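Local coordinates for Low molecular weight protein-tyrosine-phosphatase YfkJ (Bacillus subtilis, PDB 4ETM) that dephosphorylates phosphotyrosine residues in proteins as a low molecular weight tyrosine phosphatase and takes part in resistance to ethanol stress, at residues Q94-F99 with G111-M116; P141-T146 with E150-L155; K46-K51 with Q162-I167; E36-D41 with E74-E79. One frame throughout, in Å; residues are numbered along the deposited sequence.

In the fold
All four contacts belong to one alpha/beta domain built round a parallel sheet in the strand order 52-58, 19-25, 101-104, 125-127. Contact 1 joins helices 93-98 and 107-117 and lies across the chain's centre from contact 4, their centres about 25 Å apart. Contacts 2 and 3 share helix 149-170, and each touches contact 4: Glu-150 pairs with Arg-78, while Leu-163, Leu-164 and Ile-167 meet Phe-39. Along the chain, contact 4 closes before contacts 1 and 2 open in turn. Contact 3 spans both of these and interleaves with contact 4, so the last helix ties the C-terminal part back to helix 31-45, which starts at catalytic Arg-31.

Contact 1: Q94-F99 with G111-M116; sequences QDLDDF and GSLRSM
Helices 93-98 and 107-117, which flank strand 101-104 in the chain, come together here through Leu-96, Leu-113 and Met-116. The contact is light and wholly van der Waals in character. Leu-96 reaches across with both methyls: CD2 comes to 4.5 Å from CD2 of Leu-113, methyl against methyl, and CD1 lies 4.4 Å from the carbonyl O of Met-116. The CG of Leu-96 stands anti to its own carbonyl carbon (chi1 -57°), which carries the isobutyl fork out from the helix to the neighbouring one. Met-116 is a looser partner. Its chain is extended as far as SD, with CE turned aside, and its CG passes 4.6 Å from CD1 of Leu-96.

Beneath the pair, Leu-96 and Leu-113 both rest on Ile-102 and Ile-125, so the two leucines meet over neighbouring strands. Asp-95 is tied to the residues just before its helix by a salt bridge to Arg-89 and a bond from Ser-92 N. On the outer side of helix 93-98, Gln-94 NE2 donates to Asp-98 OD1 at 2.9 Å, nearly straight at 168°, with the acceptor close to the amide plane. The far side of helix 107-117 faces the second subunit, where Ser-112 OG bonds to Gly-111 O of that subunit and the same bond is made in return.

Two helices laid side by side on a parallel sheet, with strand 101-104 followed by helix 107-117 and strand 125-127 as a beta-alpha-beta crossover, fit the Rossmann-like alpha/beta fold of low molecular weight tyrosine phosphatases.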
loop_
_atom_site.group_PDB
_atom_site.type_symbol
_atom_site.label_atom_id
_atom_site.label_comp_id
_atom_site.label_asym_id
_atom_site.label_seq_id
_atom_site.Cartn_x
_atom_site.Cartn_y
_atom_site.Cartn_z
ATOM N N GLN A 94 11.219 -13.844 -5.399
ATOM C CA GLN A 94 12.564 -14.207 -4.956
ATOM C C GLN A 94 13.338 -13.018 -4.373
ATOM O O GLN A 94 14.201 -13.195 -3.515
ATOM C CB GLN A 94 13.352 -14.876 -6.089
ATOM C CG GLN A 94 14.645 -15.544 -5.637
ATOM C CD GLN A 94 14.412 -16.588 -4.554
ATOM O OE1 GLN A 94 13.509 -17.422 -4.663
ATOM N NE2 GLN A 94 15.219 -16.538 -3.497
ATOM N N ASP A 95 13.022 -11.813 -4.832
ATOM C CA ASP A 95 13.630 -10.610 -4.288
ATOM C C ASP A 95 13.344 -10.459 -2.792
ATOM O O ASP A 95 14.167 -9.929 -2.050
ATOM C CB ASP A 95 13.123 -9.364 -5.022
ATOM C CG ASP A 95 13.703 -9.217 -6.419
ATOM O OD1 ASP A 95 14.937 -9.328 -6.582
ATOM O OD2 ASP A 95 12.916 -8.964 -7.353
ATOM N N LEU A 96 12.170 -10.911 -2.359
ATOM C CA LEU A 96 11.791 -10.802 -0.955
ATOM C C LEU A 96 12.791 -11.544 -0.068
ATOM O O LEU A 96 13.211 -11.032 0.963
ATOM C CB LEU A 96 10.376 -11.348 -0.727
ATOM C CG LEU A 96 9.256 -10.710 -1.547
ATOM C CD1 LEU A 96 7.962 -11.478 -1.351
ATOM C CD2 LEU A 96 9.072 -9.265 -1.171
ATOM N N ASP A 97 13.188 -12.734 -0.486
ATOM C CA ASP A 97 14.084 -13.548 0.325
ATOM C C ASP A 97 15.545 -13.132 0.139
ATOM O O ASP A 97 16.375 -13.372 1.010
ATOM C CB ASP A 97 13.915 -15.028 -0.015
ATOM C CG ASP A 97 12.562 -15.583 0.419
ATOM O OD1 ASP A 97 11.956 -15.035 1.370
ATOM O OD2 ASP A 97 12.108 -16.580 -0.184
ATOM N N ASP A 98 15.848 -12.508 -0.996
ATOM C CA ASP A 98 17.233 -12.201 -1.362
ATOM C C ASP A 98 17.802 -10.988 -0.639
ATOM O O ASP A 98 18.973 -10.966 -0.275
ATOM C CB ASP A 98 17.353 -11.982 -2.873
ATOM C CG ASP A 98 17.439 -13.281 -3.651
ATOM O OD1 ASP A 98 17.088 -14.341 -3.093
ATOM O OD2 ASP A 98 17.855 -13.237 -4.827
ATOM N N PHE A 99 16.975 -9.968 -0.448
ATOM C CA PHE A 99 17.456 -8.703 0.075
ATOM C C PHE A 99 17.187 -8.529 1.555
ATOM O O PHE A 99 16.114 -8.837 2.022
ATOM C CB PHE A 99 16.826 -7.550 -0.704
ATOM C CG PHE A 99 17.388 -7.378 -2.092
ATOM C CD1 PHE A 99 18.496 -6.569 -2.311
ATOM C CD2 PHE A 99 16.805 -8.008 -3.177
ATOM C CE1 PHE A 99 19.018 -6.401 -3.587
ATOM C CE2 PHE A 99 17.329 -7.838 -4.460
ATOM C CZ PHE A 99 18.447 -7.037 -4.654
ATOM N N GLY A 111 1.822 -2.220 -0.192
ATOM C CA GLY A 111 0.671 -3.075 -0.393
ATOM C C GLY A 111 0.863 -4.044 -1.545
ATOM O O GLY A 111 0.462 -5.203 -1.454
ATOM N N SER A 112 1.475 -3.572 -2.631
ATOM C CA SER A 112 1.746 -4.444 -3.765
ATOM C C SER A 112 2.701 -5.560 -3.396
ATOM O O SER A 112 2.500 -6.697 -3.813
ATOM C CB SER A 112 2.297 -3.656 -4.950
ATOM O OG SER A 112 1.334 -2.723 -5.412
ATOM N N LEU A 113 3.736 -5.235 -2.615
ATOM C CA LEU A 113 4.703 -6.240 -2.190
ATOM C C LEU A 113 4.002 -7.250 -1.274
ATOM O O LEU A 113 4.324 -8.434 -1.283
ATOM C CB LEU A 113 5.922 -5.592 -1.514
ATOM C CG LEU A 113 6.830 -4.754 -2.427
ATOM C CD1 LEU A 113 7.747 -3.832 -1.634
ATOM C CD2 LEU A 113 7.662 -5.630 -3.350
ATOM N N ARG A 114 3.009 -6.784 -0.524
ATOM C CA ARG A 114 2.278 -7.670 0.392
ATOM C C ARG A 114 1.420 -8.689 -0.348
ATOM O O ARG A 114 1.302 -9.837 0.074
ATOM C CB ARG A 114 1.404 -6.855 1.348
ATOM C CG ARG A 114 2.159 -5.959 2.338
ATOM C CD ARG A 114 1.266 -5.616 3.536
ATOM N NE ARG A 114 1.866 -4.600 4.397
ATOM C CZ ARG A 114 2.867 -4.831 5.241
ATOM N NH1 ARG A 114 3.382 -6.051 5.346
ATOM N NH2 ARG A 114 3.360 -3.841 5.980
ATOM N N SER A 115 0.810 -8.245 -1.439
ATOM C CA SER A 115 0.046 -9.107 -2.328
ATOM C C SER A 115 0.946 -10.157 -2.997
ATOM O O SER A 115 0.487 -11.234 -3.382
ATOM C CB SER A 115 -0.643 -8.244 -3.400
ATOM O OG SER A 115 -1.492 -9.005 -4.249
ATOM N N MET A 116 2.227 -9.840 -3.124
ATOM C CA MET A 116 3.173 -10.702 -3.830
ATOM C C MET A 116 3.793 -11.749 -2.909
ATOM O O MET A 116 4.262 -12.782 -3.360
ATOM C CB MET A 116 4.280 -9.836 -4.434
ATOM C CG MET A 116 5.420 -10.588 -5.083
ATOM S SD MET A 116 6.609 -9.386 -5.679
ATOM C CE MET A 116 5.467 -8.140 -6.263
#

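Contact 2: P141-T146 with E150-L155; sequences PDPYYT and EEVCQL
Apolar packing dominates, with Pro-141 and Pro-143 set against Val-152 and Leu-155 of the last helix. Pro-141 CD lies 3.5 Å from Leu-155 CD1, the two side chains crossing at about a right angle. Val-152 CG2 lies over one face of the Pro-143 ring, 3.9 Å from CD and about as far from CB and CG. That same methyl, anti to the carbonyl carbon of Val-152, also touches the carbonyl O of Pro-141 at 3.3 Å, a close fit.

The polar link is a water. It accepts from Thr-146 OG1 at 2.6 Å and donates to Glu-151 OE1 at 2.7 Å. Glu-151 also lays OE1 against the Pro-141 ring, 3.6 Å from CG.

The remaining bonds start helix 143-146. Asp-142, the experimentally identified proton donor, is its N-cap: OD1 receives Tyr-144 N at 3.0 Å from above the carboxylate plane. The carbonyl O of Asp-142 takes both Tyr-145 N and Thr-146 N in the first turn. In the same turn, Tyr-144 CD2 sits over the centre of the Tyr-145 ring. This Asp-Pro-Tyr-Tyr turn is the general-acid loop of low molecular weight tyrosine phosphatases.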
loop_
_atom_site.group_PDB
_atom_site.type_symbol
_atom_site.label_atom_id
_atom_site.label_comp_id
_atom_site.label_asym_id
_atom_site.label_seq_id
_atom_site.Cartn_x
_atom_site.Cartn_y
_atom_site.Cartn_z
ATOM N N PRO A 141 6.205 11.164 -3.480
ATOM C CA PRO A 141 5.293 11.307 -4.624
ATOM C C PRO A 141 5.890 10.791 -5.928
ATOM O O PRO A 141 7.106 10.850 -6.130
ATOM C CB PRO A 141 5.040 12.821 -4.705
ATOM C CG PRO A 141 5.514 13.369 -3.419
ATOM C CD PRO A 141 6.603 12.472 -2.937
ATOM N N ASP A 142 5.031 10.293 -6.805
ATOM C CA ASP A 142 5.480 9.733 -8.074
ATOM C C ASP A 142 5.559 10.841 -9.111
ATOM O O ASP A 142 4.535 11.336 -9.546
ATOM C CB ASP A 142 4.491 8.665 -8.532
ATOM C CG ASP A 142 4.978 7.885 -9.734
ATOM O OD1 ASP A 142 6.009 8.253 -10.311
ATOM O OD2 ASP A 142 4.291 6.909 -10.115
ATOM N N PRO A 143 6.777 11.208 -9.527
ATOM C CA PRO A 143 6.988 12.313 -10.466
ATOM C C PRO A 143 6.620 11.930 -11.897
ATOM O O PRO A 143 6.497 12.808 -12.750
ATOM C CB PRO A 143 8.484 12.595 -10.331
ATOM C CG PRO A 143 9.056 11.289 -10.008
ATOM C CD PRO A 143 8.047 10.560 -9.150
ATOM N N TYR A 144 6.403 10.638 -12.148
ATOM C CA TYR A 144 5.871 10.215 -13.437
ATOM C C TYR A 144 4.520 10.890 -13.608
ATOM O O TYR A 144 4.156 11.291 -14.707
ATOM C CB TYR A 144 5.704 8.690 -13.490
ATOM C CG TYR A 144 5.302 8.134 -14.844
ATOM C CD1 TYR A 144 6.256 7.821 -15.798
ATOM C CD2 TYR A 144 3.965 7.932 -15.161
ATOM C CE1 TYR A 144 5.894 7.318 -17.029
ATOM C CE2 TYR A 144 3.589 7.436 -16.389
ATOM C CZ TYR A 144 4.557 7.125 -17.322
ATOM O OH TYR A 144 4.169 6.623 -18.553
ATOM N N TYR A 145 3.798 11.027 -12.498
ATOM C CA TYR A 145 2.485 11.664 -12.504
ATOM C C TYR A 145 2.524 13.138 -12.093
ATOM O O TYR A 145 1.861 13.958 -12.714
ATOM C CB TYR A 145 1.500 10.894 -11.621
ATOM C CG TYR A 145 1.265 9.464 -12.076
ATOM C CD1 TYR A 145 0.576 9.202 -13.246
ATOM C CD2 TYR A 145 1.753 8.375 -11.347
ATOM C CE1 TYR A 145 0.367 7.899 -13.672
ATOM C CE2 TYR A 145 1.545 7.078 -11.767
ATOM C CZ TYR A 145 0.852 6.847 -12.929
ATOM O OH TYR A 145 0.646 5.557 -13.352
ATOM N N THR A 146 3.289 13.478 -11.059
ATOM C CA THR A 146 3.283 14.858 -10.564
ATOM C C THR A 146 4.087 15.819 -11.428
ATOM O O THR A 146 3.767 17.001 -11.478
ATOM C CB THR A 146 3.854 14.968 -9.135
ATOM O OG1 THR A 146 5.261 14.694 -9.160
ATOM C CG2 THR A 146 3.164 14.006 -8.192
ATOM N N GLU A 150 12.175 17.722 -8.497
ATOM C CA GLU A 150 12.936 18.433 -7.479
ATOM C C GLU A 150 12.555 17.995 -6.064
ATOM O O GLU A 150 13.435 17.749 -5.235
ATOM C CB GLU A 150 12.769 19.937 -7.626
ATOM C CG GLU A 150 13.523 20.520 -8.796
ATOM C CD GLU A 150 14.971 20.828 -8.487
ATOM O OE1 GLU A 150 15.615 21.552 -9.276
ATOM O OE2 GLU A 150 15.465 20.374 -7.441
ATOM N N GLU A 151 11.259 17.870 -5.776
ATOM C CA GLU A 151 10.854 17.539 -4.411
ATOM C C GLU A 151 11.157 16.067 -4.117
ATOM O O GLU A 151 11.417 15.707 -2.971
ATOM C CB GLU A 151 9.375 17.855 -4.172
ATOM C CG GLU A 151 8.412 16.906 -4.847
ATOM C CD GLU A 151 6.950 17.179 -4.492
ATOM O OE1 GLU A 151 6.075 16.484 -5.046
ATOM O OE2 GLU A 151 6.677 18.077 -3.664
ATOM N N VAL A 152 11.127 15.236 -5.160
ATOM C CA VAL A 152 11.471 13.820 -5.037
ATOM C C VAL A 152 12.956 13.699 -4.698
ATOM O O VAL A 152 13.332 12.944 -3.812
ATOM C CB VAL A 152 11.117 13.035 -6.320
ATOM C CG1 VAL A 152 11.728 11.653 -6.291
ATOM C CG2 VAL A 152 9.610 12.935 -6.456
ATOM N N CYS A 153 13.803 14.468 -5.384
ATOM C CA CYS A 153 15.223 14.507 -5.040
ATOM C C CYS A 153 15.443 14.864 -3.564
ATOM O O CYS A 153 16.196 14.183 -2.857
ATOM C CB CYS A 153 15.953 15.519 -5.927
ATOM S SG CYS A 153 17.727 15.689 -5.579
ATOM N N GLN A 154 14.789 15.923 -3.100
ATOM C CA GLN A 154 14.969 16.358 -1.721
ATOM C C GLN A 154 14.561 15.269 -0.741
ATOM O O GLN A 154 15.293 14.973 0.206
ATOM C CB GLN A 154 14.214 17.662 -1.431
ATOM C CG GLN A 154 14.962 18.904 -1.881
ATOM C CD GLN A 154 14.154 20.184 -1.723
ATOM O OE1 GLN A 154 13.035 20.171 -1.204
ATOM N NE2 GLN A 154 14.723 21.299 -2.177
ATOM N N LEU A 155 13.406 14.666 -0.991
ATOM C CA LEU A 155 12.891 13.615 -0.122
ATOM C C LEU A 155 13.792 12.388 -0.124
ATOM O O LEU A 155 14.053 11.803 0.918
ATOM C CB LEU A 155 11.471 13.238 -0.538
ATOM C CG LEU A 155 10.423 14.313 -0.253
ATOM C CD1 LEU A 155 9.131 13.965 -0.948
ATOM C CD2 LEU A 155 10.204 14.462 1.250
HETATM O O HOH W 1 6.768 14.687 -7.003
#

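Contact 3: K46-K51 with Q162-I167; sequences KGLEGK and QLLASI
Leu-164, which meets Lys-46 and Leu-48 across this contact, has its CB against the ring of Phe-39 on helix 31-45, close to CE1; Leu-163 CD2 approaches the same CE1 from the opposite side of the ring plane. What crosses between the segments is aliphatic. Leu-164 divides its fork between two residues of the loop: CD2 meets Lys-46 CG at 4.0 Å, and CD1 meets Leu-48 CD1 at 4.2 Å. With CG anti to the backbone N (chi1 179°), the Leu-164 side chain stands out from helix 149-170 far enough to reach both.

Lys-46 contributes only the base of its chain. It bends sharply past CG (chi2 -82°), so the methylenes beyond, and the ammonium group, run on past the leucine without pressing on it. Leu-48 comes in at a slant, methyl foremost, from the buried side of the loop.

The loop's shape brings these two side chains to bear together. Gly-47, at positive phi (71°), ends helix 31-45 in a Schellman motif, and a tight turn follows in which Lys-51 N bonds to Leu-48 O at 2.9 Å. Lys-46 and Leu-48 also both touch Gln-168 one turn further along the last helix. The loop leads from helix 31-45 into strand 52-58, while helix 149-170 packs beside helix 31-45 with Leu-163 and Ile-167 turned to strand 19-25.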
loop_
_atom_site.group_PDB
_atom_site.type_symbol
_atom_site.label_atom_id
_atom_site.label_comp_id
_atom_site.label_asym_id
_atom_site.label_seq_id
_atom_site.Cartn_x
_atom_site.Cartn_y
_atom_site.Cartn_z
ATOM N N LYS A 46 30.960 6.904 2.958
ATOM C CA LYS A 46 31.212 6.386 4.296
ATOM C C LYS A 46 32.222 5.248 4.258
ATOM O O LYS A 46 32.581 4.704 5.297
ATOM C CB LYS A 46 29.906 5.896 4.927
ATOM C CG LYS A 46 28.848 6.970 5.082
ATOM C CD LYS A 46 29.072 7.806 6.329
ATOM C CE LYS A 46 27.872 8.705 6.590
ATOM N NZ LYS A 46 28.002 9.493 7.846
ATOM N N GLY A 47 32.679 4.893 3.061
ATOM C CA GLY A 47 33.614 3.794 2.898
ATOM C C GLY A 47 32.962 2.444 3.149
ATOM O O GLY A 47 33.562 1.555 3.754
ATOM N N LEU A 48 31.724 2.285 2.683
ATOM C CA LEU A 48 30.998 1.046 2.925
ATOM C C LEU A 48 30.690 0.271 1.651
ATOM O O LEU A 48 29.843 -0.629 1.662
ATOM C CB LEU A 48 29.712 1.324 3.707
ATOM C CG LEU A 48 29.951 1.848 5.127
ATOM C CD1 LEU A 48 28.663 2.413 5.677
ATOM C CD2 LEU A 48 30.487 0.759 6.051
ATOM N N GLU A 49 31.387 0.604 0.563
ATOM C CA GLU A 49 31.202 -0.088 -0.713
ATOM C C GLU A 49 31.423 -1.594 -0.611
ATOM O O GLU A 49 30.881 -2.355 -1.404
ATOM C CB GLU A 49 32.112 0.487 -1.807
ATOM C CG GLU A 49 31.701 1.852 -2.315
ATOM C CD GLU A 49 31.641 1.940 -3.839
ATOM O OE1 GLU A 49 32.708 1.867 -4.489
ATOM O OE2 GLU A 49 30.520 2.087 -4.386
ATOM N N GLY A 50 32.219 -2.020 0.364
ATOM C CA GLY A 50 32.527 -3.427 0.528
ATOM C C GLY A 50 31.587 -4.156 1.472
ATOM O O GLY A 50 31.750 -5.357 1.710
ATOM N N LYS A 51 30.608 -3.436 2.014
ATOM C CA LYS A 51 29.695 -4.013 2.999
ATOM C C LYS A 51 28.224 -3.896 2.615
ATOM O O LYS A 51 27.413 -4.748 2.977
ATOM C CB LYS A 51 29.906 -3.371 4.371
ATOM C CG LYS A 51 29.078 -4.006 5.480
ATOM C CD LYS A 51 29.408 -5.481 5.633
ATOM C CE LYS A 51 28.498 -6.170 6.630
ATOM N NZ LYS A 51 29.056 -7.451 7.149
ATOM N N GLN A 162 19.052 8.993 6.323
ATOM C CA GLN A 162 18.549 8.394 7.555
ATOM C C GLN A 162 18.582 6.876 7.471
ATOM O O GLN A 162 18.933 6.205 8.438
ATOM C CB GLN A 162 17.115 8.853 7.829
ATOM C CG GLN A 162 17.004 10.335 8.074
ATOM C CD GLN A 162 17.857 10.762 9.230
ATOM O OE1 GLN A 162 18.047 10.004 10.180
ATOM N NE2 GLN A 162 18.394 11.975 9.158
ATOM N N LEU A 163 18.192 6.343 6.315
ATOM C CA LEU A 163 18.220 4.899 6.094
ATOM C C LEU A 163 19.618 4.343 6.317
ATOM O O LEU A 163 19.795 3.399 7.084
ATOM C CB LEU A 163 17.761 4.548 4.672
ATOM C CG LEU A 163 17.945 3.062 4.312
ATOM C CD1 LEU A 163 17.149 2.138 5.228
ATOM C CD2 LEU A 163 17.568 2.828 2.852
ATOM N N LEU A 164 20.609 4.939 5.657
ATOM C CA LEU A 164 22.001 4.514 5.830
ATOM C C LEU A 164 22.451 4.566 7.298
ATOM O O LEU A 164 23.134 3.656 7.767
ATOM C CB LEU A 164 22.943 5.323 4.933
ATOM C CG LEU A 164 24.444 5.010 5.032
ATOM C CD1 LEU A 164 24.725 3.518 4.856
ATOM C CD2 LEU A 164 25.216 5.822 3.994
ATOM N N ALA A 165 22.052 5.609 8.022
ATOM C CA ALA A 165 22.410 5.735 9.438
ATOM C C ALA A 165 21.776 4.631 10.285
ATOM O O ALA A 165 22.405 4.103 11.208
ATOM C CB ALA A 165 22.016 7.114 9.975
ATOM N N SER A 166 20.532 4.289 9.954
ATOM C CA SER A 166 19.777 3.246 10.644
ATOM C C SER A 166 20.446 1.893 10.409
ATOM O O SER A 166 20.587 1.087 11.329
ATOM C CB SER A 166 18.326 3.228 10.143
ATOM O OG SER A 166 17.610 2.124 10.667
ATOM N N ILE A 167 20.867 1.653 9.174
ATOM C CA ILE A 167 21.578 0.423 8.848
ATOM C C ILE A 167 22.937 0.367 9.552
ATOM O O ILE A 167 23.332 -0.684 10.066
ATOM C CB ILE A 167 21.757 0.258 7.327
ATOM C CG1 ILE A 167 20.393 0.263 6.631
ATOM C CG2 ILE A 167 22.485 -1.024 7.013
ATOM C CD1 ILE A 167 20.451 0.214 5.119
#

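Contact 4: E36-D41 with E74-E79; sequences EAIFRD and EILRRE
Leu-76 is the side chain to follow, because it meets both Ala-37 and Ile-38. Its CB points at helix 31-45, and CG leaves it anti to the carbonyl carbon (chi1 -65°). At the fork the two methyls part. CD1, carried straight on from CA, ends 3.7 Å from Ala-37 CB. CD2 touches two neighbours, 4.0 Å from that same Ala-37 CB and 4.1 Å from Ile-38 CG1. The small alanine lets the leucine come in close to the helix, and Ile-38 slants across its flank.

Helix 31-45 is the connection of the first beta-alpha-beta crossover, running from strand 19-25 to strand 52-58, and it begins at Arg-31, the arginine of the phosphate-binding P-loop. Helix 70-78 packs against it; Ile-81 and Phe-83, in the loop that follows, add to the same apolar patch by touching Ala-37 and Leu-76.

Salt bridges lie within each segment, none crossing between them. On one helix, Arg-40 NH2 reaches Glu-36 OE1 at 2.9 Å, in the guanidinium plane but above that of the carboxylate; NH1 adds a weak bond to the same oxygen, and Glu-36 OE2 goes to Ser-56 OG. On the other, Arg-78 NE bonds to Glu-79 OE2 at 3.2 Å with an angle of 163°, and Ile-75 CD1 lies 3.6 Å above one face of the Arg-78 guanidinium, toward its rim. Its NH1 continues to Glu-150 on helix 149-170.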
loop_
_atom_site.group_PDB
_atom_site.type_symbol
_atom_site.label_atom_id
_atom_site.label_comp_id
_atom_site.label_asym_id
_atom_site.label_seq_id
_atom_site.Cartn_x
_atom_site.Cartn_y
_atom_site.Cartn_z
ATOM N N GLU A 36 18.399 4.268 -5.427
ATOM C CA GLU A 36 19.523 3.357 -5.624
ATOM C C GLU A 36 20.855 4.105 -5.829
ATOM O O GLU A 36 21.836 3.869 -5.108
ATOM C CB GLU A 36 19.236 2.409 -6.802
ATOM C CG GLU A 36 20.300 1.320 -6.952
ATOM C CD GLU A 36 20.309 0.665 -8.310
ATOM O OE1 GLU A 36 21.389 0.152 -8.694
ATOM O OE2 GLU A 36 19.256 0.642 -8.983
ATOM N N ALA A 37 20.882 5.014 -6.793
ATOM C CA ALA A 37 22.091 5.758 -7.130
ATOM C C ALA A 37 22.539 6.644 -5.982
ATOM O O ALA A 37 23.723 6.694 -5.653
ATOM C CB ALA A 37 21.856 6.590 -8.373
ATOM N N ILE A 38 21.596 7.359 -5.374
ATOM C CA ILE A 38 21.933 8.266 -4.281
ATOM C C ILE A 38 22.439 7.499 -3.069
ATOM O O ILE A 38 23.457 7.851 -2.481
ATOM C CB ILE A 38 20.719 9.137 -3.885
ATOM C CG1 ILE A 38 20.482 10.204 -4.950
ATOM C CG2 ILE A 38 20.934 9.787 -2.526
ATOM C CD1 ILE A 38 19.285 11.092 -4.653
ATOM N N PHE A 39 21.728 6.438 -2.707
ATOM C CA PHE A 39 22.112 5.633 -1.557
ATOM C C PHE A 39 23.485 5.013 -1.758
ATOM O O PHE A 39 24.295 4.952 -0.824
ATOM C CB PHE A 39 21.073 4.543 -1.310
ATOM C CG PHE A 39 21.431 3.621 -0.207
ATOM C CD1 PHE A 39 21.085 3.914 1.101
ATOM C CD2 PHE A 39 22.116 2.449 -0.470
ATOM C CE1 PHE A 39 21.413 3.050 2.120
ATOM C CE2 PHE A 39 22.452 1.585 0.548
ATOM C CZ PHE A 39 22.091 1.882 1.837
ATOM N N ARG A 40 23.748 4.541 -2.974
ATOM C CA ARG A 40 25.051 3.956 -3.293
ATOM C C ARG A 40 26.150 4.989 -3.084
ATOM O O ARG A 40 27.203 4.675 -2.521
ATOM C CB ARG A 40 25.071 3.428 -4.729
ATOM C CG ARG A 40 26.465 3.210 -5.290
ATOM C CD ARG A 40 26.499 2.095 -6.326
ATOM N NE ARG A 40 25.582 2.325 -7.429
ATOM C CZ ARG A 40 24.525 1.566 -7.711
ATOM N NH1 ARG A 40 24.237 0.490 -6.991
ATOM N NH2 ARG A 40 23.764 1.880 -8.739
ATOM N N ASP A 41 25.896 6.216 -3.529
ATOM C CA ASP A 41 26.845 7.312 -3.378
ATOM C C ASP A 41 27.126 7.631 -1.910
ATOM O O ASP A 41 28.286 7.830 -1.520
ATOM C CB ASP A 41 26.330 8.561 -4.099
ATOM C CG ASP A 41 27.338 9.689 -4.090
ATOM O OD1 ASP A 41 28.377 9.550 -4.771
ATOM O OD2 ASP A 41 27.091 10.712 -3.410
ATOM N N GLU A 74 18.531 13.725 -15.112
ATOM C CA GLU A 74 18.935 15.117 -14.953
ATOM C C GLU A 74 19.297 15.444 -13.518
ATOM O O GLU A 74 20.302 16.107 -13.271
ATOM C CB GLU A 74 17.851 16.072 -15.442
ATOM C CG GLU A 74 17.741 16.157 -16.944
ATOM C CD GLU A 74 17.051 17.429 -17.383
ATOM O OE1 GLU A 74 15.824 17.387 -17.619
ATOM O OE2 GLU A 74 17.737 18.472 -17.481
ATOM N N ILE A 75 18.487 14.956 -12.581
ATOM C CA ILE A 75 18.763 15.140 -11.168
ATOM C C ILE A 75 20.127 14.552 -10.851
ATOM O O ILE A 75 20.971 15.221 -10.269
ATOM C CB ILE A 75 17.706 14.459 -10.280
ATOM C CG1 ILE A 75 16.399 15.261 -10.287
ATOM C CG2 ILE A 75 18.237 14.279 -8.857
ATOM C CD1 ILE A 75 16.522 16.637 -9.666
ATOM N N LEU A 76 20.338 13.303 -11.259
ATOM C CA LEU A 76 21.589 12.610 -10.963
ATOM C C LEU A 76 22.794 13.310 -11.581
ATOM O O LEU A 76 23.832 13.446 -10.931
ATOM C CB LEU A 76 21.507 11.118 -11.346
ATOM C CG LEU A 76 20.492 10.300 -10.533
ATOM C CD1 LEU A 76 20.434 8.834 -10.966
ATOM C CD2 LEU A 76 20.782 10.393 -9.041
ATOM N N ARG A 77 22.650 13.795 -12.810
ATOM C CA ARG A 77 23.727 14.552 -13.431
ATOM C C ARG A 77 24.078 15.763 -12.581
ATOM O O ARG A 77 25.258 16.064 -12.384
ATOM C CB ARG A 77 23.347 15.009 -14.837
ATOM C CG ARG A 77 23.346 13.900 -15.871
ATOM C CD ARG A 77 23.152 14.457 -17.273
ATOM N NE ARG A 77 22.626 13.437 -18.173
ATOM C CZ ARG A 77 21.351 13.349 -18.541
ATOM N NH1 ARG A 77 20.466 14.235 -18.101
ATOM N NH2 ARG A 77 20.961 12.380 -19.358
ATOM N N ARG A 78 23.054 16.454 -12.081
ATOM C CA ARG A 78 23.276 17.629 -11.247
ATOM C C ARG A 78 24.053 17.261 -10.002
ATOM O O ARG A 78 24.984 17.963 -9.603
ATOM C CB ARG A 78 21.962 18.276 -10.831
ATOM C CG ARG A 78 22.152 19.202 -9.647
ATOM C CD ARG A 78 20.894 19.911 -9.269
ATOM N NE ARG A 78 20.087 19.190 -8.292
ATOM C CZ ARG A 78 18.810 19.471 -8.083
ATOM N NH1 ARG A 78 18.235 20.422 -8.808
ATOM N NH2 ARG A 78 18.107 18.807 -7.182
ATOM N N GLU A 79 23.678 16.145 -9.395
ATOM C CA GLU A 79 24.333 15.697 -8.178
ATOM C C GLU A 79 25.682 15.054 -8.475
ATOM O O GLU A 79 26.387 14.633 -7.559
ATOM C CB GLU A 79 23.441 14.711 -7.427
ATOM C CG GLU A 79 22.040 15.242 -7.137
ATOM C CD GLU A 79 22.027 16.261 -6.019
ATOM O OE1 GLU A 79 22.813 16.095 -5.056
ATOM O OE2 GLU A 79 21.238 17.228 -6.102
#